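Long-range contacts in Dr hemagglutinin structural subunit (Escherichia coli, PDB 1UT1), which mediates adherence of uropathogenic bacteria to the upper urinary tract by binding the Dr blood group antigen, and agglutinates human erythrocytes even when mannose is present: residues 10-15 against 143-148; 22-27 against 130-135; 53-58 against 115-120; 79-84 against 137-142; 93-98 against 122-127. The protein carries 3 engineered substitutions. All coordinates share one frame; numbering follows the deposited sequence. Where two conformers were deposited one is given.

In the fold
The five contacts join strands, and in interaction 2 a strand and a loop, of one immunoglobulin-like adhesin domain. Interactions 1 and 4 share strand 135-147 and touch where Phe11 CZ lies 3.4 Å from Thr142 O. Interactions 3 and 5 share strand 118-125, and Trp117 NE1 reaches Asp98 OD1 at 2.9 Å between them. Interaction 4 meets interaction 5 through Phe79 and Ile94, and interaction 2 through Leu22 and Tyr137. Interactions 1 and 2 sit on opposite sides of the chain's centre, their own centres about 33 Å apart, yet both face other subunits. The first segments of interactions 1, 2 and 3 fall within a predicted receptor-binding region; interaction 3 also touches the second subunit.

Interaction 1: 10-15 against 143-148; sequences SFTPSG and GGYWAK. Engineered in segment 10-15: Ser10 (natural residue Gly). With EDO (1,2-ethanediol), chain N.
Ser10, an engineered residue, pairs with Ala147 in an antiparallel ladder that attaches strand 10-14 to strand 135-147 of the immunoglobulin-like domain; Ser10 O accepts the Ala147 N-H at 3.0 Å. Phe11 follows, at a non-hydrogen-bonded position opposite Trp146. With CG anti to the backbone N (chi1 174°), its ring reaches along the partner strand to Gly144, where CE2 rests 3.5 Å from Gly144 CA. Glycine suits that place because any side chain would collide with the Phe11 ring and with Thr12 O. Thr12 N then gives Tyr145 O a straight bond of 2.8 Å, and Thr12 O takes the Tyr145 N-H in return. Thr12 and Tyr145 point the same way from the strands, and Thr12 CB sits over one face of the ring, 3.7 Å from its centroid, in a CH-pi contact. The threonine hydroxyl and the tyrosine OH are joined by a water. Pro13 lacks an N-H and turns from the partner strand. Ser14 N donates to Gly143 O at 3.0 Å, while Ser14 OG bonds to Glu26 N and Cys28 O of the second subunit. At Gly15 the chain turns a corner, and Gly15 N donates to O2 of a bound 1,2-ethanediol at 3.0 Å.

Interaction 2: 22-27 against 130-135; sequences LTVTEK and TNTPPG. Engineered in segment 22-27: Lys27 (natural residue Glu). With SO4 (sulfate ion), chain G; EDO (1,2-ethanediol), chain H.
Val24 and Gly135 make one antiparallel hydrogen-bonded pair, with Val24 N to Gly135 O at 2.8 Å and nearly linear (167°), and Gly135 N to Val24 O longer at 3.1 Å and more bent (144°). The chains part beyond this pair, at Pro134. Its CA lies 3.2 Å from Val24 O in a C-H...O contact, and that same oxygen also accepts a bond from a 1,2-ethanediol. Val24 holds CG1 anti to the backbone N (chi1 174°), which brings the methyl to 3.9 Å from Thr132 O and 4.2 Å from Thr132 CG2, so the branched valine packs against Thr132 and the carbonyl of Pro133. Farther out, Glu26, in one of its two conformers, crosses Pro134 at a slant, Glu26 CG to Pro134 CG 3.8 Å. Thr25 OG1 donates forward to Glu26 O at 2.7 Å. Beyond it, the backbone N of the engineered Lys27 holds a sulfate oxygen, O4, at 3.0 Å. Around this junction, strand 16-25 lies between strands 38-40 and 135-147; Thr132 packs on Leu90 of strand 89-96, and Pro134 meets Pro13 of the third subunit.

Interaction 3: 53-58 against 115-120; sequences VTVQAL and GSWGGI
An antiparallel ladder between strands 49-58 and 118-125 includes Val55 and Gly119 as a hydrogen-bonded pair: Val55 N to Gly119 O and Gly119 N to Val55 O are both 2.9 Å. Beside it, Trp117 crosses Val55 at about a right angle, its CZ3 3.6 Å from Val55 CB. The indole swings under its own strand because CG stands anti to the backbone N (chi1 -174°), and one ring face lies against Gly119 N, a place that glycine fits because a side chain there would run into the indole. In this immunoglobulin-like domain the pairing runs on past the subunit: Gln56, Ala57 and Leu58 also ladder with a strand of the second subunit. Toward the end of the contact Ala57 N bonds to Trp117 O at 2.9 Å, and the small methyl of Ala57 sits 3.3 Å from that oxygen. Gln56, bent at chi2 (69°), folds its amide over Gly118, OE1 3.5 Å from Gly118 CA. Gln56 NE2 gives one proton to Ala57 O at 3.0 Å and another to a water that in turn donates to Ser116 O. Ser116 centres an inverse gamma turn, and its OG is gripped by Cys60 N and Asp61.

Interaction 4: 79-84 against 137-142; sequences FFLISD and YTLTLT. With EDO (1,2-ethanediol), chain I.
Leu81 sets its CG anti to the carbonyl carbon (chi1 -86°), and this turn drops the isobutyl group across the partner strand, where CG comes 3.6 Å from Leu139 CB and CD2 lies 3.9 Å from Tyr137 CB. Leucine serves well here, because its two methyls span both neighbours, each of which it crosses at about a right angle. Tyr137 also directs CG away from its carbonyl carbon (chi1 -72°), bringing the ring alongside the backbone of Ile82 and Ser83. Ser83 CB stands over one ring face, 4.2 Å from the centroid, in a CH-pi contact, while Leu81 O approaches the ring edge near its plane. A serine is small enough to lie close to the aromatic face, and its hydroxyl bonds to Asp88 N. The far end of the tyrosine is secured too, since Tyr137 OH bonds to Pro133 O. Between these groups the main chains hold each other by Ile82 N to Thr138 O and Thr138 N to Ile82 O, both 2.9 Å. On the other face, a water lies 2.7 Å from Thr138 OG1 and is also within bonding distance of Ile82 O and Asp84 OD1, so Thr138 and Asp84 suit this wetter side, although Ile82 shares that face. The two strands run at 132° to each other, so the ladder is short and strongly twisted. Leu81 packs on Val92 of strand 89-96, Tyr137 on Val24 of strand 16-25 and Leu139 on Ile123 of strand 118-125, as expected of the hydrophobic interior of an immunoglobulin-like beta sandwich.

Interaction 5: 93-98 against 122-127; sequences NIRPTD and GIYVDG
Arg95 lays its guanidinium flat on the ring of Tyr124, the planes 14° apart and the centres separated by 4.2 Å. The two side chains cross at about a right angle, and it is the bend of the arginine at chi3 (81°) that swings its flat end nearly parallel to the ring. The stack is offset: Arg95 NH2 sits 3.5 Å from Tyr124 CZ and Arg95 NH1 3.6 Å from Tyr124 CD2, so the cation covers one side of the ring more than its middle. Arginine and tyrosine suit each other because both are broad and flat, one charged and the other rich in pi electrons. Gly122, opposite Arg95 in the ladder, has no side chain and so accommodates the tyrosine lying across it. A water ties Tyr124 OH, at 2.6 Å, to Arg95 O. On the same face, the Asn93 amide and the Asp126 carboxylate meet obliquely, their planes 40° apart and Asn93 ND2 3.3 Å from Asp126 OD1; Asn93 ND2 also donates to a water that bridges to Val125 O. On the other face, Ile94 and Ile123 run side by side, Ile94 CG1 to Ile123 CD1 3.7 Å, toward the apolar interior. Four backbone bonds hold the strands beneath, among them Asn93 N to Tyr124 O at 2.8 Å and Gly122 N to Arg95 O at 2.9 Å. The chemistry thus splits between faces: isoleucines pack inward, while the outer side joins an off-centre cation-pi attraction to water-mediated bonds, and the negative charge of Asp126 is probably eased by the nearby amide of Asn93.

Interaction 1: 10-15 against 143-148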
# COMPACT_ATOMS: atom_id res chain seq x y z
N SER A 10 7.14 16.50 -25.20
CA SER A 10 6.12 16.19 -24.21
C SER A 10 6.10 14.71 -23.87
O SER A 10 6.38 13.88 -24.72
CB SER A 10 4.75 16.62 -24.70
OG SER A 10 4.19 15.62 -25.52
N PHE A 11 5.68 14.41 -22.64
CA PHE A 11 5.58 13.05 -22.16
C PHE A 11 4.13 12.57 -22.17
O PHE A 11 3.23 13.26 -21.68
CB PHE A 11 6.13 12.95 -20.73
CG PHE A 11 5.93 11.60 -20.09
CD1 PHE A 11 4.95 11.42 -19.10
CD2 PHE A 11 6.78 10.54 -20.38
CE1 PHE A 11 4.79 10.16 -18.46
CE2 PHE A 11 6.64 9.30 -19.75
CZ PHE A 11 5.63 9.11 -18.81
N THR A 12 3.91 11.39 -22.74
CA THR A 12 2.60 10.75 -22.74
C THR A 12 2.64 9.56 -21.76
O THR A 12 3.31 8.58 -22.01
CB THR A 12 2.26 10.18 -24.13
OG1 THR A 12 2.23 11.23 -25.09
CG2 THR A 12 0.91 9.51 -24.10
N PRO A 13 1.89 9.65 -20.67
CA PRO A 13 1.86 8.55 -19.71
C PRO A 13 1.23 7.34 -20.37
O PRO A 13 0.12 7.42 -20.94
CB PRO A 13 0.94 9.08 -18.58
CG PRO A 13 1.05 10.60 -18.69
CD PRO A 13 1.17 10.85 -20.17
N SER A 14 1.93 6.21 -20.33
CA SER A 14 1.42 4.98 -20.96
C SER A 14 2.25 3.78 -20.48
O SER A 14 3.23 3.40 -21.11
CB SER A 14 1.46 5.07 -22.50
OG SER A 14 0.86 3.91 -23.05
N GLY A 15 1.87 3.25 -19.34
CA GLY A 15 2.65 2.19 -18.72
C GLY A 15 2.34 2.11 -17.24
O GLY A 15 1.44 2.80 -16.73
N GLY A 143 6.03 4.90 -16.54
CA GLY A 143 6.40 4.63 -17.93
C GLY A 143 5.51 5.34 -18.90
O GLY A 143 4.32 5.61 -18.63
N GLY A 144 6.07 5.63 -20.06
CA GLY A 144 5.34 6.33 -21.10
C GLY A 144 6.29 6.58 -22.26
O GLY A 144 7.26 5.86 -22.43
N TYR A 145 5.94 7.54 -23.12
CA TYR A 145 6.82 7.84 -24.26
C TYR A 145 6.92 9.31 -24.49
O TYR A 145 6.08 10.09 -24.02
CB TYR A 145 6.41 7.09 -25.54
CG TYR A 145 5.00 7.36 -25.98
CD1 TYR A 145 3.95 6.52 -25.60
CD2 TYR A 145 4.72 8.44 -26.82
CE1 TYR A 145 2.63 6.79 -26.02
CE2 TYR A 145 3.41 8.71 -27.24
CZ TYR A 145 2.39 7.86 -26.88
OH TYR A 145 1.11 8.11 -27.36
N TRP A 146 8.03 9.72 -25.08
CA TRP A 146 8.31 11.13 -25.21
C TRP A 146 8.36 11.51 -26.69
O TRP A 146 8.73 10.68 -27.55
CB TRP A 146 9.66 11.43 -24.52
CG TRP A 146 10.07 12.88 -24.45
CD1 TRP A 146 9.84 13.76 -23.42
CD2 TRP A 146 10.85 13.58 -25.42
NE1 TRP A 146 10.47 14.96 -23.68
CE2 TRP A 146 11.08 14.88 -24.91
CE3 TRP A 146 11.39 13.23 -26.66
CZ2 TRP A 146 11.86 15.81 -25.58
CZ3 TRP A 146 12.18 14.15 -27.32
CH2 TRP A 146 12.39 15.44 -26.79
N ALA A 147 8.02 12.76 -26.98
CA ALA A 147 8.16 13.30 -28.33
C ALA A 147 8.40 14.81 -28.30
O ALA A 147 7.99 15.50 -27.35
CB ALA A 147 6.94 12.98 -29.16
N LYS A 148 9.11 15.32 -29.31
CA LYS A 148 9.27 16.78 -29.48
C LYS A 148 8.01 17.30 -30.17
O LYS A 148 7.79 16.89 -31.33
CB LYS A 148 10.49 17.08 -30.37
CG LYS A 148 11.72 16.29 -30.01
CD LYS A 148 12.87 17.20 -29.64
CE LYS A 148 13.02 18.25 -30.70
NZ LYS A 148 12.70 17.56 -31.96
C1 EDO N . 0.18 5.81 -16.85
O1 EDO N . 0.10 4.75 -15.90
C2 EDO N . -0.93 5.62 -17.89
O2 EDO N . -0.79 4.35 -18.56
O HOH W 1 0.48 11.35 -27.35

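Interaction 2: 22-27 against 130-135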
# COMPACT_ATOMS: atom_id res chain seq x y z
N LEU A 22 13.48 3.80 0.25
CA LEU A 22 14.64 3.58 1.08
C LEU A 22 14.36 4.21 2.43
O LEU A 22 13.97 5.35 2.49
CB LEU A 22 15.90 4.26 0.44
CG LEU A 22 17.14 4.28 1.33
CD1 LEU A 22 17.65 2.91 1.50
CD2 LEU A 22 18.23 5.21 0.78
N THR A 23 14.62 3.48 3.51
CA THR A 23 14.58 4.07 4.84
C THR A 23 16.02 4.35 5.27
O THR A 23 16.89 3.46 5.23
CB THR A 23 13.90 3.13 5.85
OG1 THR A 23 12.52 2.99 5.48
CG2 THR A 23 14.01 3.71 7.26
N VAL A 24 16.27 5.59 5.66
CA VAL A 24 17.60 6.04 6.09
C VAL A 24 17.60 6.06 7.63
O VAL A 24 16.63 6.53 8.24
CB VAL A 24 17.91 7.45 5.54
CG1 VAL A 24 19.27 8.00 6.12
CG2 VAL A 24 17.99 7.39 4.00
N THR A 25 18.62 5.48 8.23
CA THR A 25 18.71 5.44 9.68
C THR A 25 20.04 6.01 10.20
O THR A 25 20.95 6.33 9.41
CB THR A 25 18.57 4.00 10.20
OG1 THR A 25 19.80 3.28 10.03
CG2 THR A 25 17.44 3.27 9.46
N GLU A 26 20.16 6.04 11.54
CA GLU A 26 21.45 6.33 12.16
C GLU A 26 22.18 4.98 12.32
O GLU A 26 21.65 3.94 11.94
CB GLU A 26 21.25 6.97 13.53
CG GLU A 26 20.66 8.34 13.50
CD GLU A 26 20.85 9.07 14.81
OE1 GLU A 26 21.36 8.45 15.76
OE2 GLU A 26 20.43 10.24 14.90
N LYS A 27 23.39 5.00 12.89
CA LYS A 27 24.13 3.75 13.12
C LYS A 27 23.37 2.77 14.05
O LYS A 27 23.38 1.56 13.83
CB LYS A 27 25.51 4.07 13.73
CG LYS A 27 26.59 4.42 12.73
CD LYS A 27 27.88 4.79 13.43
CE LYS A 27 28.10 6.33 13.46
NZ LYS A 27 29.25 6.72 14.32
N THR A 130 26.05 11.57 3.33
CA THR A 130 26.09 10.90 4.62
C THR A 130 25.46 11.67 5.79
O THR A 130 25.42 11.17 6.91
CB THR A 130 27.52 10.45 4.99
OG1 THR A 130 28.38 11.58 5.05
CG2 THR A 130 28.07 9.44 3.99
N ASN A 131 24.97 12.88 5.53
CA ASN A 131 24.24 13.67 6.56
C ASN A 131 22.73 13.70 6.31
O ASN A 131 22.01 14.50 6.91
CB ASN A 131 24.76 15.11 6.62
CG ASN A 131 26.15 15.20 7.25
OD1 ASN A 131 26.47 14.46 8.18
ND2 ASN A 131 26.99 16.07 6.70
N THR A 132 22.25 12.86 5.40
CA THR A 132 20.82 12.80 5.10
C THR A 132 20.06 12.49 6.39
O THR A 132 20.41 11.56 7.10
CB THR A 132 20.54 11.67 4.07
OG1 THR A 132 21.21 12.01 2.85
CG2 THR A 132 19.03 11.52 3.82
N PRO A 133 19.01 13.26 6.68
CA PRO A 133 18.24 12.98 7.91
C PRO A 133 17.56 11.60 7.83
O PRO A 133 17.01 11.22 6.78
CB PRO A 133 17.16 14.07 7.91
CG PRO A 133 17.62 15.12 6.97
CD PRO A 133 18.49 14.42 5.95
N PRO A 134 17.51 10.89 8.95
CA PRO A 134 16.78 9.62 8.98
C PRO A 134 15.30 9.85 8.60
O PRO A 134 14.69 10.87 8.95
CB PRO A 134 16.90 9.17 10.45
CG PRO A 134 18.26 9.78 10.88
CD PRO A 134 18.30 11.11 10.19
N GLY A 135 14.75 8.92 7.83
CA GLY A 135 13.37 9.00 7.39
C GLY A 135 13.13 8.01 6.25
O GLY A 135 13.99 7.19 5.94
S SO4 G . 25.09 8.30 12.90
O1 SO4 G . 24.51 7.75 11.63
O2 SO4 G . 26.50 8.70 12.78
O3 SO4 G . 24.35 9.58 13.18
O4 SO4 G . 24.76 7.37 14.00
C1 EDO H . 12.84 6.75 9.90
O1 EDO H . 12.26 5.50 10.23
C2 EDO H . 14.10 6.93 10.74
O2 EDO H . 15.07 5.94 10.38

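Interaction 3: 53-58 against 115-120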
# COMPACT_ATOMS: atom_id res chain seq x y z
N VAL A 53 15.54 -0.65 -11.21
CA VAL A 53 14.13 -0.56 -11.67
C VAL A 53 14.09 -1.25 -13.03
O VAL A 53 14.79 -0.82 -13.96
CB VAL A 53 13.69 0.92 -11.83
CG1 VAL A 53 12.28 0.99 -12.36
CG2 VAL A 53 13.79 1.65 -10.48
N THR A 54 13.31 -2.33 -13.14
CA THR A 54 13.23 -3.03 -14.41
C THR A 54 12.25 -2.31 -15.34
O THR A 54 11.23 -1.75 -14.90
CB THR A 54 12.82 -4.51 -14.23
OG1 THR A 54 11.54 -4.55 -13.60
CG2 THR A 54 13.83 -5.24 -13.34
N VAL A 55 12.59 -2.26 -16.62
CA VAL A 55 11.72 -1.58 -17.59
C VAL A 55 11.51 -2.50 -18.77
O VAL A 55 12.46 -3.10 -19.29
CB VAL A 55 12.35 -0.26 -18.10
CG1 VAL A 55 11.49 0.37 -19.26
CG2 VAL A 55 12.54 0.73 -16.96
N GLN A 56 10.28 -2.61 -19.22
CA GLN A 56 10.03 -3.35 -20.46
C GLN A 56 8.96 -2.71 -21.27
O GLN A 56 7.80 -2.62 -20.82
CB GLN A 56 9.70 -4.81 -20.23
CG GLN A 56 9.43 -5.55 -21.56
CD GLN A 56 10.70 -5.70 -22.38
OE1 GLN A 56 11.67 -6.31 -21.92
NE2 GLN A 56 10.76 -5.01 -23.51
N ALA A 57 9.33 -2.24 -22.45
CA ALA A 57 8.38 -1.54 -23.33
C ALA A 57 7.91 -2.52 -24.39
O ALA A 57 8.67 -3.38 -24.83
CB ALA A 57 9.06 -0.30 -24.00
N LEU A 58 6.65 -2.40 -24.77
CA LEU A 58 6.07 -3.21 -25.85
C LEU A 58 5.25 -2.27 -26.72
O LEU A 58 4.56 -1.40 -26.19
CB LEU A 58 5.15 -4.31 -25.28
CG LEU A 58 5.80 -5.31 -24.29
CD1 LEU A 58 5.34 -5.02 -22.82
CD2 LEU A 58 5.49 -6.76 -24.68
N GLY A 115 12.08 2.68 -30.21
CA GLY A 115 12.21 1.24 -30.08
C GLY A 115 11.66 0.75 -28.76
O GLY A 115 11.64 1.49 -27.76
N SER A 116 11.21 -0.49 -28.76
CA SER A 116 10.62 -1.11 -27.57
C SER A 116 11.73 -1.63 -26.65
O SER A 116 11.97 -2.82 -26.57
CB SER A 116 9.71 -2.27 -28.00
OG SER A 116 8.59 -1.75 -28.68
N TRP A 117 12.38 -0.71 -25.95
CA TRP A 117 13.49 -1.05 -25.08
C TRP A 117 13.05 -1.86 -23.86
O TRP A 117 12.00 -1.56 -23.24
CB TRP A 117 14.16 0.24 -24.60
CG TRP A 117 15.40 0.02 -23.83
CD1 TRP A 117 16.63 -0.32 -24.34
CD2 TRP A 117 15.58 0.17 -22.41
NE1 TRP A 117 17.56 -0.36 -23.33
CE2 TRP A 117 16.94 -0.07 -22.13
CE3 TRP A 117 14.71 0.49 -21.34
CZ2 TRP A 117 17.48 0.00 -20.84
CZ3 TRP A 117 15.25 0.56 -20.04
CH2 TRP A 117 16.62 0.30 -19.81
N GLY A 118 13.92 -2.77 -23.43
CA GLY A 118 13.77 -3.47 -22.18
C GLY A 118 15.16 -3.42 -21.55
O GLY A 118 16.18 -3.48 -22.25
N GLY A 119 15.20 -3.30 -20.23
CA GLY A 119 16.47 -3.21 -19.55
C GLY A 119 16.31 -2.92 -18.06
O GLY A 119 15.25 -3.08 -17.47
N ILE A 120 17.41 -2.55 -17.45
CA ILE A 120 17.47 -2.31 -16.03
C ILE A 120 17.99 -0.90 -15.86
O ILE A 120 18.98 -0.52 -16.48
CB ILE A 120 18.50 -3.27 -15.38
CG1 ILE A 120 18.10 -4.73 -15.61
CG2 ILE A 120 18.66 -2.96 -13.88
CD1 ILE A 120 19.23 -5.73 -15.34
O HOH W 2 13.03 -5.19 -25.41

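Interaction 4: 79-84 against 137-142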
# COMPACT_ATOMS: atom_id res chain seq x y z
N PHE A 79 17.19 14.78 -10.19
CA PHE A 79 16.25 13.83 -9.61
C PHE A 79 16.67 13.57 -8.16
O PHE A 79 17.86 13.58 -7.82
CB PHE A 79 16.32 12.48 -10.35
CG PHE A 79 15.79 12.54 -11.75
CD1 PHE A 79 16.66 12.64 -12.82
CD2 PHE A 79 14.41 12.49 -11.99
CE1 PHE A 79 16.17 12.63 -14.15
CE2 PHE A 79 13.91 12.52 -13.29
CZ PHE A 79 14.78 12.63 -14.37
N PHE A 80 15.69 13.22 -7.33
CA PHE A 80 15.99 12.88 -5.94
C PHE A 80 14.86 12.08 -5.36
O PHE A 80 13.69 12.26 -5.76
CB PHE A 80 16.22 14.15 -5.07
CG PHE A 80 15.31 15.31 -5.42
CD1 PHE A 80 14.05 15.42 -4.83
CD2 PHE A 80 15.71 16.27 -6.35
CE1 PHE A 80 13.18 16.48 -5.18
CE2 PHE A 80 14.82 17.31 -6.75
CZ PHE A 80 13.58 17.42 -6.14
N LEU A 81 15.20 11.17 -4.45
CA LEU A 81 14.17 10.56 -3.61
C LEU A 81 13.77 11.68 -2.65
O LEU A 81 14.58 12.55 -2.34
CB LEU A 81 14.73 9.39 -2.79
CG LEU A 81 14.73 8.04 -3.51
CD1 LEU A 81 15.81 8.06 -4.54
CD2 LEU A 81 14.99 6.91 -2.48
N ILE A 82 12.53 11.64 -2.21
CA ILE A 82 12.02 12.68 -1.32
C ILE A 82 11.48 12.03 -0.04
O ILE A 82 10.93 10.94 -0.08
CB ILE A 82 10.90 13.52 -2.02
CG1 ILE A 82 10.63 14.83 -1.24
CG2 ILE A 82 9.63 12.70 -2.22
CD1 ILE A 82 11.78 15.88 -1.33
N SER A 83 11.68 12.70 1.10
CA SER A 83 11.17 12.17 2.38
C SER A 83 9.62 12.20 2.41
O SER A 83 8.97 12.91 1.63
CB SER A 83 11.73 12.98 3.56
OG SER A 83 11.38 14.35 3.43
N ASP A 84 9.04 11.44 3.33
CA ASP A 84 7.58 11.37 3.48
C ASP A 84 6.95 12.78 3.67
O ASP A 84 5.87 13.06 3.15
CB ASP A 84 7.23 10.50 4.67
CG ASP A 84 7.20 9.03 4.33
OD1 ASP A 84 7.53 8.67 3.19
OD2 ASP A 84 7.03 8.23 5.27
N TYR A 137 12.23 7.58 2.31
CA TYR A 137 12.45 8.32 1.08
C TYR A 137 11.91 7.52 -0.07
O TYR A 137 11.99 6.31 -0.06
CB TYR A 137 13.96 8.53 0.89
CG TYR A 137 14.53 9.53 1.86
CD1 TYR A 137 14.73 10.87 1.48
CD2 TYR A 137 14.88 9.15 3.16
CE1 TYR A 137 15.20 11.81 2.40
CE2 TYR A 137 15.41 10.07 4.07
CZ TYR A 137 15.50 11.42 3.71
OH TYR A 137 16.01 12.34 4.61
N THR A 138 11.40 8.22 -1.08
CA THR A 138 10.73 7.55 -2.19
C THR A 138 11.05 8.25 -3.52
O THR A 138 11.11 9.50 -3.58
CB THR A 138 9.13 7.58 -1.96
OG1 THR A 138 8.81 7.08 -0.65
CG2 THR A 138 8.41 6.74 -2.99
N LEU A 139 11.17 7.45 -4.59
CA LEU A 139 11.31 7.96 -5.95
C LEU A 139 10.30 7.19 -6.79
O LEU A 139 10.31 5.96 -6.81
CB LEU A 139 12.71 7.75 -6.53
CG LEU A 139 12.81 7.95 -8.05
CD1 LEU A 139 12.54 9.40 -8.43
CD2 LEU A 139 14.21 7.54 -8.53
N THR A 140 9.38 7.91 -7.43
CA THR A 140 8.32 7.25 -8.20
C THR A 140 8.50 7.56 -9.69
O THR A 140 8.67 8.73 -10.08
CB THR A 140 6.95 7.74 -7.70
OG1 THR A 140 6.80 7.40 -6.31
CG2 THR A 140 5.84 7.10 -8.50
N LEU A 141 8.52 6.51 -10.52
CA LEU A 141 8.75 6.65 -11.98
C LEU A 141 7.62 5.96 -12.74
O LEU A 141 7.26 4.81 -12.46
CB LEU A 141 10.07 5.99 -12.39
CG LEU A 141 11.35 6.63 -11.77
CD1 LEU A 141 12.57 5.69 -11.97
CD2 LEU A 141 11.62 7.96 -12.40
N THR A 142 7.07 6.67 -13.71
CA THR A 142 5.94 6.17 -14.49
C THR A 142 6.37 6.03 -15.94
O THR A 142 6.94 6.95 -16.52
CB THR A 142 4.74 7.15 -14.42
OG1 THR A 142 4.29 7.25 -13.06
CG2 THR A 142 3.56 6.62 -15.33
C1 EDO I . 13.05 13.15 7.25
O1 EDO I . 12.19 14.05 6.54
C2 EDO I . 13.52 13.83 8.55
O2 EDO I . 12.42 14.53 9.17
O HOH W 3 8.76 9.36 0.80

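Interaction 5: 93-98 against 122-127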
# COMPACT_ATOMS: atom_id res chain seq x y z
N ASN A 93 21.52 9.66 -9.35
CA ASN A 93 21.70 9.49 -10.79
C ASN A 93 20.89 8.30 -11.21
O ASN A 93 20.69 7.37 -10.44
CB ASN A 93 23.16 9.21 -11.12
CG ASN A 93 24.00 10.45 -11.06
OD1 ASN A 93 23.62 11.51 -11.58
ND2 ASN A 93 25.12 10.36 -10.37
N ILE A 94 20.37 8.37 -12.43
CA ILE A 94 19.55 7.30 -13.01
C ILE A 94 20.27 6.87 -14.26
O ILE A 94 20.61 7.71 -15.11
CB ILE A 94 18.16 7.87 -13.40
CG1 ILE A 94 17.45 8.39 -12.13
CG2 ILE A 94 17.34 6.83 -14.13
CD1 ILE A 94 16.07 9.07 -12.42
N ARG A 95 20.60 5.58 -14.36
CA ARG A 95 21.47 5.11 -15.43
C ARG A 95 21.07 3.69 -15.89
O ARG A 95 21.08 2.77 -15.10
CB ARG A 95 22.93 5.09 -14.93
CG ARG A 95 23.94 4.68 -16.00
CD ARG A 95 25.35 4.93 -15.53
NE ARG A 95 25.83 3.86 -14.65
CZ ARG A 95 26.01 3.97 -13.34
NH1 ARG A 95 25.73 5.12 -12.71
NH2 ARG A 95 26.45 2.94 -12.64
N PRO A 96 20.81 3.51 -17.18
CA PRO A 96 20.53 2.15 -17.72
C PRO A 96 21.78 1.34 -17.59
O PRO A 96 22.89 1.89 -17.61
CB PRO A 96 20.25 2.40 -19.21
CG PRO A 96 21.04 3.64 -19.53
CD PRO A 96 20.94 4.51 -18.26
N THR A 97 21.64 0.02 -17.48
CA THR A 97 22.82 -0.83 -17.28
C THR A 97 23.48 -1.25 -18.60
O THR A 97 24.53 -1.88 -18.60
CB THR A 97 22.49 -2.10 -16.47
OG1 THR A 97 21.65 -2.96 -17.24
CG2 THR A 97 21.83 -1.77 -15.13
N ASP A 98 22.84 -0.95 -19.72
CA ASP A 98 23.44 -1.28 -21.01
C ASP A 98 24.12 -0.01 -21.54
O ASP A 98 24.31 0.96 -20.80
CB ASP A 98 22.39 -1.84 -22.00
CG ASP A 98 21.26 -0.83 -22.30
OD1 ASP A 98 20.36 -1.17 -23.10
OD2 ASP A 98 21.33 0.32 -21.82
N GLY A 122 19.44 1.63 -13.06
CA GLY A 122 19.98 1.68 -11.71
C GLY A 122 19.76 3.10 -11.15
O GLY A 122 19.90 4.09 -11.86
N ILE A 123 19.44 3.17 -9.87
CA ILE A 123 19.28 4.45 -9.18
C ILE A 123 20.45 4.49 -8.17
O ILE A 123 20.59 3.55 -7.36
CB ILE A 123 17.98 4.48 -8.37
CG1 ILE A 123 16.75 4.18 -9.27
CG2 ILE A 123 17.82 5.84 -7.66
CD1 ILE A 123 16.61 5.13 -10.49
N TYR A 124 21.27 5.55 -8.21
CA TYR A 124 22.47 5.62 -7.35
C TYR A 124 22.55 6.95 -6.65
O TYR A 124 22.19 7.98 -7.21
CB TYR A 124 23.74 5.48 -8.23
CG TYR A 124 23.72 4.26 -9.13
CD1 TYR A 124 24.20 3.03 -8.66
CD2 TYR A 124 23.10 4.31 -10.37
CE1 TYR A 124 24.18 1.90 -9.48
CE2 TYR A 124 23.08 3.17 -11.22
CZ TYR A 124 23.62 1.97 -10.75
OH TYR A 124 23.54 0.83 -11.54
N VAL A 125 23.14 6.95 -5.47
CA VAL A 125 23.35 8.22 -4.75
C VAL A 125 24.28 9.11 -5.58
O VAL A 125 25.31 8.66 -6.07
CB VAL A 125 23.95 7.93 -3.34
CG1 VAL A 125 24.38 9.24 -2.65
CG2 VAL A 125 22.92 7.17 -2.47
N ASP A 126 23.90 10.36 -5.79
CA ASP A 126 24.73 11.29 -6.58
C ASP A 126 25.46 12.26 -5.62
O ASP A 126 24.87 13.24 -5.18
CB ASP A 126 23.85 12.11 -7.54
CG ASP A 126 24.68 13.08 -8.42
OD1 ASP A 126 25.94 12.95 -8.47
OD2 ASP A 126 24.09 14.04 -8.94
N GLY A 127 26.72 11.97 -5.33
CA GLY A 127 27.51 12.78 -4.39
C GLY A 127 27.26 12.22 -2.99
O GLY A 127 26.12 11.83 -2.67
O HOH W 4 26.03 8.29 -8.80
O HOH W 5 23.29 1.29 -14.05